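Local coordinates for VP4 protein (Tellina virus 1, PDB 3P06) that probably acts as the serine protease that cuts the viral polyprotein into its final products, here as an intramolecular acyl-enzyme, at residues Leu70-Ala75 with Ala106-Asp111; Gly53-Leu58 with Ile76-Val81; Gln95-Phe100 with Lys189-Ala194. All coordinates share one frame; numbering follows the deposited sequence.

Contact 1 (Leu70-Ala75 with Ala106-Asp111); sequences LPIKGA and AACAAD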
ATOM      1  N   LEU A  70       5.693 -12.709   6.181  1.00 29.77           N
ATOM      2  CA  LEU A  70       4.333 -12.499   5.694  1.00 29.49           C
ATOM      3  C   LEU A  70       3.773 -13.738   4.968  1.00 30.70           C
ATOM      4  O   LEU A  70       4.506 -14.421   4.259  1.00 29.87           O
ATOM      5  CB  LEU A  70       4.240 -11.244   4.779  1.00 26.88           C
ATOM      6  CG  LEU A  70       4.543  -9.928   5.468  1.00 26.46           C
ATOM      7  CD1 LEU A  70       4.786  -8.748   4.446  1.00 23.50           C
ATOM      8  CD2 LEU A  70       3.420  -9.632   6.447  1.00 22.19           C
ATOM      9  N   PRO A  71       2.464 -14.000   5.140  1.00 31.95           N
ATOM     10  CA  PRO A  71       1.772 -15.145   4.483  1.00 33.79           C
ATOM     11  C   PRO A  71       1.366 -14.762   3.050  1.00 32.84           C
ATOM     12  O   PRO A  71       0.204 -14.805   2.706  1.00 35.79           O
ATOM     13  CB  PRO A  71       0.535 -15.392   5.385  1.00 33.34           C
ATOM     14  CG  PRO A  71       0.312 -14.054   6.069  1.00 35.61           C
ATOM     15  CD  PRO A  71       1.566 -13.195   5.995  1.00 30.99           C
ATOM     16  N   ILE A  72       2.309 -14.278   2.263  1.00 30.95           N
ATOM     17  CA  ILE A  72       2.047 -13.887   0.885  1.00 27.82           C
ATOM     18  C   ILE A  72       2.654 -15.029   0.042  1.00 28.33           C
ATOM     19  O   ILE A  72       3.851 -15.380   0.214  1.00 26.47           O
ATOM     20  CB  ILE A  72       2.722 -12.518   0.574  1.00 27.09           C
ATOM     21  CG1 ILE A  72       1.994 -11.384   1.329  1.00 25.28           C
ATOM     22  CG2 ILE A  72       2.834 -12.281  -0.948  1.00 23.90           C
ATOM     23  CD1 ILE A  72       2.698 -10.077   1.272  1.00 24.59           C
ATOM     24  N   LYS A  73       1.830 -15.616  -0.840  1.00 27.70           N
ATOM     25  CA  LYS A  73       2.301 -16.746  -1.683  1.00 28.81           C
ATOM     26  C   LYS A  73       2.655 -16.325  -3.102  1.00 27.06           C
ATOM     27  O   LYS A  73       3.464 -16.968  -3.719  1.00 27.17           O
ATOM     28  CB  LYS A  73       1.264 -17.893  -1.691  1.00 30.25           C
ATOM     29  CG  LYS A  73       0.849 -18.196  -0.262  1.00 33.48           C
ATOM     30  CD  LYS A  73       0.145 -19.486  -0.107  1.00 44.62           C
ATOM     31  CE  LYS A  73      -1.322 -19.366  -0.446  1.00 46.62           C
ATOM     32  NZ  LYS A  73      -1.834 -20.782  -0.496  1.00 47.84           N
ATOM     33  N   GLY A  74       2.075 -15.246  -3.608  1.00 23.92           N
ATOM     34  CA  GLY A  74       2.364 -14.825  -4.978  1.00 25.18           C
ATOM     35  C   GLY A  74       3.358 -13.645  -5.034  1.00 24.18           C
ATOM     36  O   GLY A  74       4.083 -13.360  -4.037  1.00 24.36           O
ATOM     37  N   ALA A  75       3.414 -12.962  -6.175  1.00 22.91           N
ATOM     38  CA  ALA A  75       4.310 -11.791  -6.329  1.00 21.18           C
ATOM     39  C   ALA A  75       3.513 -10.532  -6.005  1.00 20.71           C
ATOM     40  O   ALA A  75       2.334 -10.439  -6.400  1.00 21.30           O
ATOM     41  CB  ALA A  75       4.903 -11.747  -7.748  1.00 20.98           C
ATOM     42  N   ALA A 106      -1.847  -4.067   3.383  1.00 16.54           N
ATOM     43  CA  ALA A 106      -2.300  -3.963   1.995  1.00 15.17           C
ATOM     44  C   ALA A 106      -1.746  -5.129   1.096  1.00 15.23           C
ATOM     45  O   ALA A 106      -2.468  -5.715   0.282  1.00 15.35           O
ATOM     46  CB  ALA A 106      -1.875  -2.583   1.385  1.00 13.89           C
ATOM     47  N   ALA A 107      -0.464  -5.421   1.250  1.00 14.42           N
ATOM     48  CA  ALA A 107       0.210  -6.473   0.478  1.00 16.38           C
ATOM     49  C   ALA A 107      -0.407  -7.842   0.819  1.00 17.90           C
ATOM     50  O   ALA A 107      -0.600  -8.677  -0.083  1.00 18.76           O
ATOM     51  CB  ALA A 107       1.678  -6.493   0.796  1.00 14.04           C
ATOM     52  N   CYS A 108      -0.704  -8.091   2.094  1.00 19.51           N
ATOM     53  CA  CYS A 108      -1.412  -9.356   2.448  1.00 21.83           C
ATOM     54  C   CYS A 108      -2.824  -9.398   1.857  1.00 22.35           C
ATOM     55  O   CYS A 108      -3.303 -10.460   1.403  1.00 23.73           O
ATOM     56  CB  CYS A 108      -1.524  -9.527   3.968  1.00 22.81           C
ATOM     57  SG  CYS A 108       0.105  -9.832   4.712  1.00 28.98           S
ATOM     58  N   ALA A 109      -3.539  -8.284   1.966  1.00 21.82           N
ATOM     59  CA  ALA A 109      -4.886  -8.210   1.412  1.00 21.88           C
ATOM     60  C   ALA A 109      -4.857  -8.315  -0.127  1.00 22.38           C
ATOM     61  O   ALA A 109      -5.700  -9.000  -0.693  1.00 24.37           O
ATOM     62  CB  ALA A 109      -5.636  -6.966   1.881  1.00 20.55           C
ATOM     63  N   ALA A 110      -3.868  -7.721  -0.798  1.00 22.11           N
ATOM     64  CA  ALA A 110      -3.746  -7.784  -2.261  1.00 20.49           C
ATOM     65  C   ALA A 110      -3.415  -9.234  -2.666  1.00 23.02           C
ATOM     66  O   ALA A 110      -3.924  -9.734  -3.713  1.00 20.45           O
ATOM     67  CB  ALA A 110      -2.678  -6.896  -2.773  1.00 19.37           C
ATOM     68  N   ASP A 111      -2.593  -9.912  -1.858  1.00 24.01           N
ATOM     69  CA  ASP A 111      -2.223 -11.327  -2.214  1.00 26.97           C
ATOM     70  C   ASP A 111      -3.414 -12.322  -2.269  1.00 28.88           C
ATOM     71  O   ASP A 111      -3.454 -13.256  -3.115  1.00 29.51           O
ATOM     72  CB  ASP A 111      -1.170 -11.894  -1.287  1.00 26.47           C
ATOM     73  CG  ASP A 111      -0.560 -13.195  -1.855  1.00 32.12           C
ATOM     74  OD1 ASP A 111       0.040 -13.136  -2.971  1.00 31.98           O
ATOM     75  OD2 ASP A 111      -0.703 -14.264  -1.211  1.00 32.60           O
TER
HETATM   76  O   HOH W   1       0.030 -11.886  -5.188  1.00 19.78           O

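Contact 2 (Gly53-Leu58 with Ile76-Val81); sequences GTIYGL and ITVLPV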
ATOM      1  N   GLY A  53       6.278 -16.466  -1.401  1.00 27.51           N
ATOM      2  CA  GLY A  53       5.904 -15.259  -2.156  1.00 25.37           C
ATOM      3  C   GLY A  53       7.144 -14.382  -2.440  1.00 25.24           C
ATOM      4  O   GLY A  53       8.241 -14.673  -1.963  1.00 24.84           O
ATOM      5  N   THR A  54       6.988 -13.318  -3.227  1.00 24.33           N
ATOM      6  CA  THR A  54       8.111 -12.405  -3.530  1.00 24.85           C
ATOM      7  C   THR A  54       7.538 -10.994  -3.506  1.00 22.86           C
ATOM      8  O   THR A  54       6.498 -10.755  -4.174  1.00 22.23           O
ATOM      9  CB  THR A  54       8.721 -12.635  -4.963  1.00 26.93           C
ATOM     10  OG1 THR A  54       9.135 -13.988  -5.137  1.00 32.18           O
ATOM     11  CG2 THR A  54       9.966 -11.762  -5.136  1.00 27.84           C
ATOM     12  N   ILE A  55       8.136 -10.066  -2.732  1.00 20.99           N
ATOM     13  CA  ILE A  55       7.615  -8.723  -2.688  1.00 18.04           C
ATOM     14  C   ILE A  55       8.742  -7.813  -3.246  1.00 19.21           C
ATOM     15  O   ILE A  55       9.859  -7.755  -2.703  1.00 19.97           O
ATOM     16  CB  ILE A  55       7.316  -8.343  -1.228  1.00 19.88           C
ATOM     17  CG1 ILE A  55       6.398  -9.402  -0.531  1.00 21.50           C
ATOM     18  CG2 ILE A  55       6.697  -6.924  -1.111  1.00 19.12           C
ATOM     19  CD1 ILE A  55       6.439  -9.291   0.980  1.00 25.07           C
ATOM     20  N   TYR A  56       8.403  -7.026  -4.247  1.00 16.60           N
ATOM     21  CA  TYR A  56       9.293  -6.082  -4.899  1.00 17.09           C
ATOM     22  C   TYR A  56       8.944  -4.672  -4.492  1.00 16.08           C
ATOM     23  O   TYR A  56       7.811  -4.386  -4.134  1.00 15.49           O
ATOM     24  CB  TYR A  56       9.097  -6.192  -6.455  1.00 15.22           C
ATOM     25  CG  TYR A  56       9.327  -7.564  -7.060  1.00 18.19           C
ATOM     26  CD1 TYR A  56      10.572  -7.889  -7.632  1.00 12.59           C
ATOM     27  CD2 TYR A  56       8.288  -8.562  -7.071  1.00 17.56           C
ATOM     28  CE1 TYR A  56      10.787  -9.124  -8.235  1.00 17.34           C
ATOM     29  CE2 TYR A  56       8.492  -9.833  -7.698  1.00 19.22           C
ATOM     30  CZ  TYR A  56       9.746 -10.101  -8.250  1.00 20.32           C
ATOM     31  OH  TYR A  56      10.001 -11.300  -8.833  1.00 22.81           O
ATOM     32  N   GLY A  57       9.904  -3.751  -4.662  1.00 18.64           N
ATOM     33  CA  GLY A  57       9.634  -2.324  -4.542  1.00 17.71           C
ATOM     34  C   GLY A  57      10.100  -1.836  -3.142  1.00 19.40           C
ATOM     35  O   GLY A  57       9.913  -0.687  -2.816  1.00 18.22           O
ATOM     36  N   LEU A  58      10.700  -2.718  -2.338  1.00 20.67           N
ATOM     37  CA  LEU A  58      11.163  -2.384  -0.982  1.00 20.78           C
ATOM     38  C   LEU A  58      12.524  -1.740  -0.963  1.00 22.12           C
ATOM     39  O   LEU A  58      13.288  -1.959  -1.875  1.00 21.83           O
ATOM     40  CB  LEU A  58      11.211  -3.640  -0.098  1.00 19.20           C
ATOM     41  CG  LEU A  58       9.908  -4.423  -0.137  1.00 18.04           C
ATOM     42  CD1 LEU A  58       9.995  -5.672   0.768  1.00 16.48           C
ATOM     43  CD2 LEU A  58       8.672  -3.520   0.244  1.00 15.06           C
ATOM     44  N   ILE A  76       4.097  -9.595  -5.248  1.00 19.89           N
ATOM     45  CA  ILE A  76       3.434  -8.322  -4.944  1.00 17.46           C
ATOM     46  C   ILE A  76       4.515  -7.291  -5.254  1.00 18.27           C
ATOM     47  O   ILE A  76       5.679  -7.502  -4.909  1.00 18.27           O
ATOM     48  CB  ILE A  76       3.037  -8.181  -3.455  1.00 19.16           C
ATOM     49  CG1 ILE A  76       1.952  -9.183  -3.015  1.00 18.30           C
ATOM     50  CG2 ILE A  76       2.595  -6.669  -3.126  1.00 17.98           C
ATOM     51  CD1 ILE A  76       0.513  -8.853  -3.513  1.00 22.89           C
ATOM     52  N   THR A  77       4.167  -6.216  -5.957  1.00 16.17           N
ATOM     53  CA  THR A  77       5.096  -5.111  -6.166  1.00 15.73           C
ATOM     54  C   THR A  77       4.426  -3.922  -5.519  1.00 17.33           C
ATOM     55  O   THR A  77       3.244  -3.728  -5.768  1.00 17.12           O
ATOM     56  CB  THR A  77       5.273  -4.839  -7.666  1.00 16.79           C
ATOM     57  OG1 THR A  77       5.783  -6.040  -8.250  1.00 14.66           O
ATOM     58  CG2 THR A  77       6.306  -3.619  -7.942  1.00 14.84           C
ATOM     59  N   VAL A  78       5.163  -3.164  -4.672  1.00 14.82           N
ATOM     60  CA  VAL A  78       4.617  -1.988  -4.021  1.00 16.14           C
ATOM     61  C   VAL A  78       5.085  -0.814  -4.845  1.00 15.77           C
ATOM     62  O   VAL A  78       6.311  -0.617  -5.002  1.00 17.82           O
ATOM     63  CB  VAL A  78       5.109  -1.950  -2.541  1.00 15.88           C
ATOM     64  CG1 VAL A  78       4.424  -0.911  -1.787  1.00 19.61           C
ATOM     65  CG2 VAL A  78       4.682  -3.319  -1.857  1.00 15.47           C
ATOM     66  N   LEU A  79       4.148  -0.052  -5.426  1.00 13.00           N
ATOM     67  CA  LEU A  79       4.552   1.032  -6.349  1.00 14.05           C
ATOM     68  C   LEU A  79       3.862   2.287  -5.899  1.00 12.73           C
ATOM     69  O   LEU A  79       2.735   2.237  -5.455  1.00 13.11           O
ATOM     70  CB  LEU A  79       4.090   0.695  -7.806  1.00 15.43           C
ATOM     71  CG  LEU A  79       4.873  -0.406  -8.532  1.00 21.10           C
ATOM     72  CD1 LEU A  79       4.193  -0.735  -9.880  1.00 25.69           C
ATOM     73  CD2 LEU A  79       6.340   0.030  -8.805  1.00 16.01           C
ATOM     74  N   PRO A  80       4.525   3.419  -6.026  1.00 13.01           N
ATOM     75  CA  PRO A  80       3.797   4.644  -5.825  1.00 13.14           C
ATOM     76  C   PRO A  80       2.702   4.867  -6.901  1.00 15.08           C
ATOM     77  O   PRO A  80       2.928   4.552  -8.060  1.00 15.25           O
ATOM     78  CB  PRO A  80       4.845   5.722  -6.035  1.00 13.65           C
ATOM     79  CG  PRO A  80       5.908   5.120  -6.902  1.00 14.44           C
ATOM     80  CD  PRO A  80       5.892   3.611  -6.559  1.00 13.08           C
ATOM     81  N   VAL A  81       1.593   5.521  -6.550  1.00 14.12           N
ATOM     82  CA  VAL A  81       0.549   5.795  -7.547  1.00 14.94           C
ATOM     83  C   VAL A  81       0.066   7.199  -7.350  1.00 15.26           C
ATOM     84  O   VAL A  81      -0.028   7.689  -6.193  1.00 15.05           O
ATOM     85  CB  VAL A  81      -0.629   4.795  -7.458  1.00 16.27           C
ATOM     86  CG1 VAL A  81      -0.122   3.346  -7.621  1.00 15.31           C
ATOM     87  CG2 VAL A  81      -1.390   4.915  -6.147  1.00 16.55           C
TER
HETATM   88  O   HOH W   2       8.514   0.899  -4.895  1.00 15.76           O

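Contact 3 (Gln95-Phe100 with Lys189-Ala194); sequences QPQLAF and KNVAQA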
ATOM      1  N   GLN A  95       9.767   8.812  -8.140  1.00 23.64           N
ATOM      2  CA  GLN A  95       9.310   7.873  -7.120  1.00 21.70           C
ATOM      3  C   GLN A  95      10.102   8.052  -5.801  1.00 20.99           C
ATOM      4  O   GLN A  95      11.313   8.099  -5.800  1.00 21.28           O
ATOM      5  CB  GLN A  95       9.500   6.480  -7.627  1.00 19.27           C
ATOM      6  CG  GLN A  95       8.669   6.219  -8.855  1.00 21.74           C
ATOM      7  CD  GLN A  95       8.728   4.774  -9.339  1.00 20.13           C
ATOM      8  OE1 GLN A  95       9.342   3.894  -8.689  1.00 21.87           O
ATOM      9  NE2 GLN A  95       8.129   4.522 -10.509  1.00 18.14           N
ATOM     10  N   PRO A  96       9.394   8.175  -4.699  1.00 21.11           N
ATOM     11  CA  PRO A  96      10.109   8.274  -3.410  1.00 20.37           C
ATOM     12  C   PRO A  96      10.542   6.887  -2.872  1.00 19.18           C
ATOM     13  O   PRO A  96       9.977   5.822  -3.185  1.00 17.53           O
ATOM     14  CB  PRO A  96       9.063   8.874  -2.491  1.00 19.66           C
ATOM     15  CG  PRO A  96       7.753   8.288  -3.003  1.00 21.30           C
ATOM     16  CD  PRO A  96       7.918   8.246  -4.545  1.00 19.42           C
ATOM     17  N   GLN A  97      11.555   6.911  -2.031  1.00 20.28           N
ATOM     18  CA  GLN A  97      12.034   5.694  -1.352  1.00 20.41           C
ATOM     19  C   GLN A  97      10.947   5.233  -0.401  1.00 20.60           C
ATOM     20  O   GLN A  97      10.302   6.065   0.291  1.00 22.16           O
ATOM     21  CB  GLN A  97      13.350   5.987  -0.631  1.00 21.65           C
ATOM     22  CG  GLN A  97      13.877   4.760   0.121  1.00 19.59           C
ATOM     23  CD  GLN A  97      15.188   5.006   0.898  1.00 26.39           C
ATOM     24  OE1 GLN A  97      15.761   6.068   0.845  1.00 26.45           O
ATOM     25  NE2 GLN A  97      15.652   3.992   1.583  1.00 20.05           N
ATOM     26  N   LEU A  98      10.658   3.934  -0.420  1.00 18.88           N
ATOM     27  CA  LEU A  98       9.664   3.393   0.455  1.00 19.64           C
ATOM     28  C   LEU A  98      10.304   2.921   1.754  1.00 20.63           C
ATOM     29  O   LEU A  98      11.293   2.204   1.724  1.00 23.37           O
ATOM     30  CB  LEU A  98       9.023   2.164  -0.200  1.00 18.34           C
ATOM     31  CG  LEU A  98       7.979   1.463   0.657  1.00 21.26           C
ATOM     32  CD1 LEU A  98       6.632   2.343   0.792  1.00 19.56           C
ATOM     33  CD2 LEU A  98       7.679   0.153   0.007  1.00 22.38           C
ATOM     34  N   ALA A  99       9.735   3.306   2.880  1.00 21.00           N
ATOM     35  CA  ALA A  99      10.305   3.016   4.205  1.00 22.03           C
ATOM     36  C   ALA A  99       9.264   2.435   5.119  1.00 22.34           C
ATOM     37  O   ALA A  99       8.091   2.734   4.968  1.00 22.19           O
ATOM     38  CB  ALA A  99      10.907   4.315   4.839  1.00 23.06           C
ATOM     39  N   PHE A 100       9.714   1.584   6.061  1.00 24.79           N
ATOM     40  CA  PHE A 100       8.914   1.029   7.167  1.00 23.93           C
ATOM     41  C   PHE A 100       7.959  -0.062   6.691  1.00 22.69           C
ATOM     42  O   PHE A 100       8.115  -0.563   5.585  1.00 22.78           O
ATOM     43  CB  PHE A 100       8.238   2.152   7.944  1.00 27.65           C
ATOM     44  CG  PHE A 100       9.122   3.407   8.117  1.00 33.89           C
ATOM     45  CD1 PHE A 100      10.524   3.325   8.091  1.00 44.07           C
ATOM     46  CD2 PHE A 100       8.548   4.646   8.292  1.00 40.72           C
ATOM     47  CE1 PHE A 100      11.350   4.505   8.232  1.00 50.33           C
ATOM     48  CE2 PHE A 100       9.327   5.809   8.451  1.00 44.97           C
ATOM     49  CZ  PHE A 100      10.739   5.747   8.412  1.00 47.54           C
ATOM     50  N   LYS A 189       9.169  13.479  -3.718  1.00 52.42           N
ATOM     51  CA  LYS A 189      10.433  12.843  -3.972  1.00 53.58           C
ATOM     52  C   LYS A 189      11.075  12.479  -2.614  1.00 51.05           C
ATOM     53  O   LYS A 189      12.189  11.908  -2.560  1.00 52.10           O
ATOM     54  CB  LYS A 189      11.315  13.779  -4.808  1.00 60.37           C
ATOM     55  CG  LYS A 189      12.473  13.115  -5.503  1.00 63.78           C
ATOM     56  CD  LYS A 189      13.061  14.052  -6.561  1.00 73.68           C
ATOM     57  CE  LYS A 189      14.569  13.942  -6.581  1.00 78.92           C
ATOM     58  NZ  LYS A 189      15.142  14.861  -7.614  1.00 89.31           N
ATOM     59  N   ASN A 190      10.374  12.819  -1.526  1.00 47.01           N
ATOM     60  CA  ASN A 190      10.943  12.719  -0.175  1.00 45.25           C
ATOM     61  C   ASN A 190      10.663  11.297   0.254  1.00 37.98           C
ATOM     62  O   ASN A 190       9.699  10.751  -0.218  1.00 36.57           O
ATOM     63  CB  ASN A 190      10.232  13.711   0.780  1.00 46.82           C
ATOM     64  CG  ASN A 190       9.678  14.999   0.058  1.00 54.12           C
ATOM     65  OD1 ASN A 190       8.559  15.016  -0.569  1.00 52.45           O
ATOM     66  ND2 ASN A 190      10.428  16.098   0.230  1.00 57.45           N
ATOM     67  N   VAL A 191      11.431  10.706   1.144  1.00 33.48           N
ATOM     68  CA  VAL A 191      11.086   9.363   1.687  1.00 27.59           C
ATOM     69  C   VAL A 191       9.589   9.108   2.015  1.00 25.35           C
ATOM     70  O   VAL A 191       8.967   9.876   2.753  1.00 24.81           O
ATOM     71  CB  VAL A 191      11.978   9.042   2.927  1.00 29.31           C
ATOM     72  CG1 VAL A 191      11.544   7.717   3.609  1.00 24.76           C
ATOM     73  CG2 VAL A 191      13.534   9.119   2.537  1.00 29.17           C
ATOM     74  N   ALA A 192       9.000   8.020   1.490  1.00 23.62           N
ATOM     75  CA  ALA A 192       7.595   7.705   1.791  1.00 21.55           C
ATOM     76  C   ALA A 192       7.539   6.751   2.933  1.00 22.08           C
ATOM     77  O   ALA A 192       8.076   5.644   2.852  1.00 20.92           O
ATOM     78  CB  ALA A 192       6.850   7.087   0.555  1.00 20.61           C
ATOM     79  N   GLN A 193       6.895   7.193   4.011  1.00 22.33           N
ATOM     80  CA  GLN A 193       6.766   6.400   5.256  1.00 24.48           C
ATOM     81  C   GLN A 193       5.419   5.706   5.257  1.00 24.11           C
ATOM     82  O   GLN A 193       4.365   6.352   5.427  1.00 22.40           O
ATOM     83  CB  GLN A 193       6.939   7.299   6.523  1.00 25.55           C
ATOM     84  CG  GLN A 193       8.088   8.316   6.339  1.00 28.28           C
ATOM     85  CD  GLN A 193       8.298   9.276   7.513  1.00 36.52           C
ATOM     86  OE1 GLN A 193       7.946   8.976   8.669  1.00 40.62           O
ATOM     87  NE2 GLN A 193       8.885  10.432   7.222  1.00 37.94           N
ATOM     88  N   ALA A 194       5.486   4.379   5.097  1.00 25.94           N
ATOM     89  CA  ALA A 194       4.317   3.495   4.995  1.00 27.77           C
ATOM     90  C   ALA A 194       4.173   2.788   6.329  1.00 33.06           C
ATOM     91  O   ALA A 194       5.093   2.773   7.137  0.65 34.65           O
ATOM     92  CB  ALA A 194       4.581   2.419   3.914  1.00 26.67           C
TER

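Contact 1 (Leu70-Ala75 with Ala106-Asp111)
The carboxylate of D111 takes two backbone N-H groups of the loop 70-75, one on each oxygen. K73 N gives the straighter bond, 2.9 Å to OD2 with an angle of 166° at the hydrogen. It reaches OD2 from above the carboxylate plane. G74 N donates to OD1 over 3.0 Å, on the syn side and closer to that plane. A water may add a third hold by linking OD1 to the carbonyl O of A75, but its distance to OD1 is suspiciously short. Two successive amides on two oxygens fix the rotation of the carboxylate. CG of D111 lies anti to its own backbone N (chi1 -166°), which carries the acid off the helix toward the loop. The link joins the last turn of helix 104-111 to the loop between helix 64-67 and strand 75-81, whose inverse gamma turn is centred on P71. I72 crosses D111 at a slant, with CG2 3.6 Å from OD1. The apolar part follows: the other branch of I72 runs to the helix, where CD1 meets CB of A107 at 3.8 Å. One turn away from D111, SG of C108 touches CD2 of L70 at 3.7 Å and CD of P71 at 3.9 Å. Helix 166-173 adds L166 against P71 and C108. On the strand side, L70 and I72 rest on I55.

Contact 2 (Gly53-Leu58 with Ile76-Val81)
Strands 54-56 and 76-81 run parallel, their axes 4.6 Å apart at the closest and 17° from exact alignment. They are the two strands of a beta-alpha-beta unit whose crossover contains helix 64-67. Three backbone bonds join them: I76 N to T54 O, Y56 N to I76 O, and V78 N to Y56 O. The Y56 N to I76 O bond is 2.8 Å long. I76 O also receives the CA-H of I55, so this carbonyl serves two neighbouring residues. On one face I55 and V78 lie side by side and point the same way, CG2 to CG2 at 4.2 Å. I76 shares that face, but the end of its side chain leads off to helix 104-111. On the other face Y56 and T77 meet at a slant. CG of Y56 sits beside its backbone N (chi1 -57°), and the ring turns its CD2 edge to I76 O, which lies in the ring plane. OG1 of T77 is 3.7 Å from Y56 CD2, but its hydrogen-bond partners are G32 O and L34 N. At G57 the chain turns a corner. There a water donates to G57 O at 3.0 Å and to V78 O at 2.7 Å.

Contact 3 (Gln95-Phe100 with Lys189-Ala194)
The F100 ring lies alongside Q193, with CE2 3.4 Å from CB of Q193. The two side chains point the same way, ring and amide planes 76° apart, and OE1 of Q193 stands at the ring edge, in plane. CB of A99 covers one face of the same ring, toward its rim. On that side of the sheet CB of A99 also meets CG1 of V191 at 3.7 Å. Q97 runs beside V191 as an extended chain, and its NE2 bonds to S59 OG. The opposite side is apolar. CG of P96 packs on CB of A192. With CG anti to the backbone N (chi1 178°), L98 reaches CB of A194 with CD1 at 3.7 Å. F27 touches L98, A192 and P96. The two backbones are parallel. A192 N donates to Q97 O, A99 N to A192 O, and A194 N to A99 O; the shortest is A192 N to Q97 O at 2.6 Å. Strand 9-18 flanks 192-193 on its other side, where Q193 pairs with L15. The C-terminal tail thus enters the sheet as a substrate strand, and its end, A194 C, is esterified to S102 OG: the acyl-enzyme of a serine protease.

How the contacts relate
Contacts 1 and 2 adjoin, their centres about 10 Å apart. The chain of 70-75 runs straight on into 76-81, and G74 O lies 3.0 Å from T54 N, a probable hydrogen bond. I76 also joins them, its CD1 packing on A110 CB at 3.8 Å. Contact 3 lies about 13 Å from contact 2, centre to centre, and meets it through L98, whose CD2 touches CD2 of L58 and CG1 of V78. Contacts 1 and 3 do not touch; their nearest atoms are about 9 Å apart. Helix 104-111 of contact 1 follows S102, the residue acylated by A194 and so the nucleophile. The A194 side chain is about 6 Å from that of K141, the other predicted active-site residue.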